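Side-chain contacts in mannonate dehydratase (Streptococcus suis, PDB 3BDK), which probably catalyses the dehydration of D-mannonate to 2-dehydro-3-deoxy-D-gluconate and holds a manganese ion next to bound D-mannose: residues K179-I182 with E183-Q187; S190-D193 with L194-N197. One frame throughout, in Å; residues are numbered along the deposited sequence.

Overall arrangement
Contacts 1 and 2 come in series along the chain, each within a single helix: 179-182 with 183-187 near the end of helix 176-187, then 190-193 with 194-197 on the first turns of helix 191-210. Their centres lie 14 Å apart, and they meet through packing of Tyr185 CE2 on Leu194 CD1, 4.2 Å away. Both belong to the stretch of chain between parallel strands 120-123 and 215-218 of a xylose isomerase-like TIM barrel. Helix 191-210 leads directly into the second of these strands. No residue of either contact lines the D-mannose pocket or binds the manganese ion; the Tyr185 side chain of contact 1 is about 13 Å from the bound sugar.

Contact 1. Residues K179-I182 with E183-Q187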
loop_
_atom_site.group_PDB
_atom_site.type_symbol
_atom_site.label_atom_id
_atom_site.label_comp_id
_atom_site.label_asym_id
_atom_site.label_seq_id
_atom_site.Cartn_x
_atom_site.Cartn_y
_atom_site.Cartn_z
ATOM N N LYS A 179 -0.578 -17.304 -38.135
ATOM C CA LYS A 179 -1.767 -17.403 -38.982
ATOM C C LYS A 179 -2.253 -18.854 -39.055
ATOM O O LYS A 179 -3.401 -19.146 -38.725
ATOM C CB LYS A 179 -1.500 -16.840 -40.382
ATOM C CG LYS A 179 -2.664 -17.024 -41.361
ATOM C CD LYS A 179 -2.592 -16.062 -42.539
ATOM C CE LYS A 179 -3.932 -16.037 -43.269
ATOM N NZ LYS A 179 -3.943 -15.044 -44.372
ATOM N N ALA A 180 -1.361 -19.756 -39.450
ATOM C CA ALA A 180 -1.680 -21.177 -39.571
ATOM C C ALA A 180 -1.886 -21.887 -38.225
ATOM O O ALA A 180 -2.524 -22.942 -38.163
ATOM C CB ALA A 180 -0.595 -21.880 -40.385
ATOM N N ILE A 181 -1.328 -21.326 -37.160
ATOM C CA ILE A 181 -1.556 -21.837 -35.814
ATOM C C ILE A 181 -2.997 -21.504 -35.404
ATOM O O ILE A 181 -3.697 -22.314 -34.764
ATOM C CB ILE A 181 -0.536 -21.239 -34.821
ATOM C CG1 ILE A 181 0.840 -21.863 -35.066
ATOM C CG2 ILE A 181 -0.958 -21.493 -33.389
ATOM C CD1 ILE A 181 2.017 -21.070 -34.519
ATOM N N ILE A 182 -3.429 -20.309 -35.809
ATOM C CA ILE A 182 -4.765 -19.817 -35.525
ATOM C C ILE A 182 -5.771 -20.608 -36.359
ATOM O O ILE A 182 -6.771 -21.092 -35.827
ATOM C CB ILE A 182 -4.860 -18.283 -35.736
ATOM C CG1 ILE A 182 -4.120 -17.551 -34.604
ATOM C CG2 ILE A 182 -6.297 -17.832 -35.756
ATOM C CD1 ILE A 182 -3.441 -16.263 -35.026
ATOM N N GLU A 183 -5.485 -20.790 -37.647
ATOM C CA GLU A 183 -6.320 -21.660 -38.491
ATOM C C GLU A 183 -6.519 -23.050 -37.872
ATOM O O GLU A 183 -7.667 -23.529 -37.781
ATOM C CB GLU A 183 -5.803 -21.745 -39.934
ATOM C CG GLU A 183 -5.629 -20.365 -40.597
ATOM C CD GLU A 183 -5.663 -20.390 -42.133
ATOM O OE1 GLU A 183 -5.496 -19.296 -42.745
ATOM O OE2 GLU A 183 -5.864 -21.486 -42.724
ATOM N N ASN A 184 -5.427 -23.669 -37.412
ATOM C CA ASN A 184 -5.506 -24.994 -36.789
ATOM C C ASN A 184 -6.446 -25.055 -35.575
ATOM O O ASN A 184 -7.360 -25.863 -35.561
ATOM C CB ASN A 184 -4.118 -25.580 -36.476
ATOM C CG ASN A 184 -4.175 -27.073 -36.090
ATOM O OD1 ASN A 184 -4.680 -27.909 -36.842
ATOM N ND2 ASN A 184 -3.663 -27.397 -34.909
ATOM N N TYR A 185 -6.225 -24.187 -34.587
ATOM C CA TYR A 185 -7.084 -24.051 -33.387
ATOM C C TYR A 185 -8.547 -23.768 -33.719
ATOM O O TYR A 185 -9.453 -24.411 -33.169
ATOM C CB TYR A 185 -6.568 -22.930 -32.484
ATOM C CG TYR A 185 -5.496 -23.329 -31.499
ATOM C CD1 TYR A 185 -4.246 -22.710 -31.510
ATOM C CD2 TYR A 185 -5.726 -24.313 -30.543
ATOM C CE1 TYR A 185 -3.259 -23.074 -30.604
ATOM C CE2 TYR A 185 -4.741 -24.683 -29.645
ATOM C CZ TYR A 185 -3.517 -24.057 -29.677
ATOM O OH TYR A 185 -2.546 -24.422 -28.768
ATOM N N ARG A 186 -8.777 -22.806 -34.610
ATOM C CA ARG A 186 -10.138 -22.421 -35.019
ATOM C C ARG A 186 -10.897 -23.572 -35.632
ATOM O O ARG A 186 -11.963 -23.946 -35.162
ATOM C CB ARG A 186 -10.104 -21.277 -36.031
ATOM C CG ARG A 186 -9.735 -19.940 -35.441
ATOM C CD ARG A 186 -9.864 -18.873 -36.479
ATOM N NE ARG A 186 -9.635 -17.553 -35.918
ATOM C CZ ARG A 186 -9.376 -16.469 -36.634
ATOM N NH1 ARG A 186 -9.300 -16.537 -37.953
ATOM N NH2 ARG A 186 -9.187 -15.306 -36.023
ATOM N N GLN A 187 -10.322 -24.147 -36.678
ATOM C CA GLN A 187 -11.004 -25.183 -37.474
ATOM C C GLN A 187 -10.925 -26.596 -36.897
ATOM O O GLN A 187 -11.890 -27.358 -36.987
ATOM C CB GLN A 187 -10.447 -25.198 -38.891
ATOM C CG GLN A 187 -10.527 -23.872 -39.577
ATOM C CD GLN A 187 -9.892 -23.906 -40.940
ATOM O OE1 GLN A 187 -9.888 -24.941 -41.607
ATOM N NE2 GLN A 187 -9.363 -22.763 -41.376
#
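Ile182 and Arg186, one helical turn apart, run side by side in the same direction, and CG2 of the isoleucine rests against one face of the guanidinium, off-centre toward its rim. Ile182 CG2 is 3.4 Å from Arg186 NE and 3.5 Å from Arg186 CZ. With isoleucine CG1 beside the backbone N (chi1 -73°), CG2 is left anti to that N, while the arginine chain, extended from CG to NE, carries its guanidinium alongside the methyl. Their backbones are joined by the helical bond from Arg186 N to Ile182 O, 2.9 Å. Ile181 and Tyr185 repeat this spacing with an apolar touch, Ile181 CG2 to Tyr185 CE1 at 3.9 Å. Lys179 and Glu183 also lie alongside each other, both extended beyond CG, and Glu183 CG packs on Lys179 O at 3.2 Å. Lys179 NZ stops 4.8 Å from Glu183 OE1, too far for a salt bridge; the nearer approach is Lys179 CE to Glu183 OE1, 3.7 Å. Three side chains tie this end of helix 176-187 to its surroundings: Tyr185 OH hydrogen-bonds to Glu90 OE1 of helix 90-93, Asn184 ND2 to Gln94 OE1 just beyond that helix, and Arg186 NE to Phe228 O, past strand 215-218.

Contact 2. Residues S190-D193 with L194-N197; sequences SEED and LWAN
Asp193 and Asn197 meet one turn apart, where the asparagine side chain folds back over the aspartate carbonyl. At the base, Asn197 CB is 3.6 Å from Asp193 O. CG, set beside its own backbone N (chi1 -63°), comes closer, with 3.1 Å between Asn197 CG and Asp193 O. At the tip the amide divides. Asn197 OD1 lies 3.0 Å from Asp193 O, a pairing of two acceptors that cannot be a hydrogen bond. Asn197 ND2 is 3.5 Å from Asp193 O, but its hydrogen bond goes to the backbone oxygen of Lys93, at the end of helix 90-93. Asp193 O is engaged instead by Asn197 N at 2.8 Å, the ordinary helical bond. This is the opening of helix 191-210, the helix that precedes strand 215-218 of the TIM barrel, and its start shows one half of a capping box. Ser190 is the N-cap residue, and its N donates to Asp193 OD1, three residues on, at 3.0 Å. The bond is nearly straight at hydrogen (172°), yet it reaches the oxygen from above the carboxylate plane. Leu194 N in turn bonds to Ser190 O and has a second, weak bond to Glu191 O. The Trp195 indole presents its edge to Glu192 CA, and Trp195 CD1 approaches Glu191 O to 3.5 Å. Arg242, from helix 237-245, serves both residues: it makes a cation-pi contact with Trp195 and a salt bridge with Glu192 OE2, probably offsetting the acidic charge there. Leu194 leaves the helix in a different direction, its CG opposite the backbone N (chi1 -164°), and packs on Phe125 and Pro127 in the loop that follows strand 120-123.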
loop_
_atom_site.group_PDB
_atom_site.type_symbol
_atom_site.label_atom_id
_atom_site.label_comp_id
_atom_site.label_asym_id
_atom_site.label_seq_id
_atom_site.Cartn_x
_atom_site.Cartn_y
_atom_site.Cartn_z
ATOM N N SER A 190 -11.095 -28.356 -30.874
ATOM C CA SER A 190 -12.254 -27.920 -30.105
ATOM C C SER A 190 -11.961 -27.952 -28.607
ATOM O O SER A 190 -10.901 -28.410 -28.176
ATOM C CB SER A 190 -13.443 -28.818 -30.406
ATOM O OG SER A 190 -13.106 -30.153 -30.105
ATOM N N GLU A 191 -12.898 -27.464 -27.805
ATOM C CA GLU A 191 -12.661 -27.407 -26.360
ATOM C C GLU A 191 -12.264 -28.776 -25.824
ATOM O O GLU A 191 -11.205 -28.912 -25.210
ATOM C CB GLU A 191 -13.859 -26.822 -25.613
ATOM C CG GLU A 191 -14.136 -25.354 -25.979
ATOM C CD GLU A 191 -15.104 -24.653 -25.034
ATOM O OE1 GLU A 191 -15.473 -25.231 -23.992
ATOM O OE2 GLU A 191 -15.489 -23.500 -25.318
ATOM N N GLU A 192 -13.079 -29.791 -26.106
ATOM C CA GLU A 192 -12.795 -31.158 -25.684
ATOM C C GLU A 192 -11.435 -31.663 -26.168
ATOM O O GLU A 192 -10.744 -32.390 -25.447
ATOM C CB GLU A 192 -13.915 -32.105 -26.104
ATOM C CG GLU A 192 -15.222 -31.913 -25.333
ATOM C CD GLU A 192 -15.120 -32.261 -23.848
ATOM O OE1 GLU A 192 -14.354 -33.190 -23.476
ATOM O OE2 GLU A 192 -15.821 -31.601 -23.046
ATOM N N ASP A 193 -11.043 -31.275 -27.372
ATOM C CA ASP A 193 -9.717 -31.617 -27.866
ATOM C C ASP A 193 -8.645 -31.052 -26.937
ATOM O O ASP A 193 -7.657 -31.749 -26.612
ATOM C CB ASP A 193 -9.487 -31.068 -29.274
ATOM C CG ASP A 193 -10.338 -31.745 -30.299
ATOM O OD1 ASP A 193 -10.416 -31.243 -31.441
ATOM O OD2 ASP A 193 -10.926 -32.789 -29.970
ATOM N N LEU A 194 -8.848 -29.789 -26.529
ATOM C CA LEU A 194 -7.890 -29.067 -25.695
ATOM C C LEU A 194 -7.933 -29.592 -24.273
ATOM O O LEU A 194 -6.919 -29.597 -23.588
ATOM C CB LEU A 194 -8.159 -27.565 -25.713
ATOM C CG LEU A 194 -7.030 -26.662 -25.212
ATOM C CD1 LEU A 194 -5.851 -26.693 -26.183
ATOM C CD2 LEU A 194 -7.514 -25.263 -25.033
ATOM N N TRP A 195 -9.099 -30.035 -23.824
ATOM C CA TRP A 195 -9.156 -30.757 -22.554
ATOM C C TRP A 195 -8.274 -31.997 -22.645
ATOM O O TRP A 195 -7.403 -32.194 -21.813
ATOM C CB TRP A 195 -10.594 -31.112 -22.149
ATOM C CG TRP A 195 -11.315 -29.992 -21.428
ATOM C CD1 TRP A 195 -12.375 -29.276 -21.891
ATOM C CD2 TRP A 195 -11.022 -29.468 -20.116
ATOM N NE1 TRP A 195 -12.765 -28.351 -20.955
ATOM C CE2 TRP A 195 -11.946 -28.443 -19.862
ATOM C CE3 TRP A 195 -10.066 -29.769 -19.136
ATOM C CZ2 TRP A 195 -11.947 -27.715 -18.672
ATOM C CZ3 TRP A 195 -10.067 -29.043 -17.948
ATOM C CH2 TRP A 195 -10.995 -28.032 -17.726
ATOM N N ALA A 196 -8.470 -32.782 -23.704
ATOM C CA ALA A 196 -7.672 -33.983 -23.977
ATOM C C ALA A 196 -6.172 -33.714 -24.078
ATOM O O ALA A 196 -5.366 -34.488 -23.577
ATOM C CB ALA A 196 -8.166 -34.669 -25.244
ATOM N N ASN A 197 -5.796 -32.630 -24.739
ATOM C CA ASN A 197 -4.400 -32.309 -24.849
ATOM C C ASN A 197 -3.800 -32.011 -23.480
ATOM O O ASN A 197 -2.647 -32.383 -23.207
ATOM C CB ASN A 197 -4.207 -31.168 -25.832
ATOM C CG ASN A 197 -4.651 -31.543 -27.239
ATOM O OD1 ASN A 197 -4.937 -32.704 -27.517
ATOM N ND2 ASN A 197 -4.709 -30.567 -28.127
#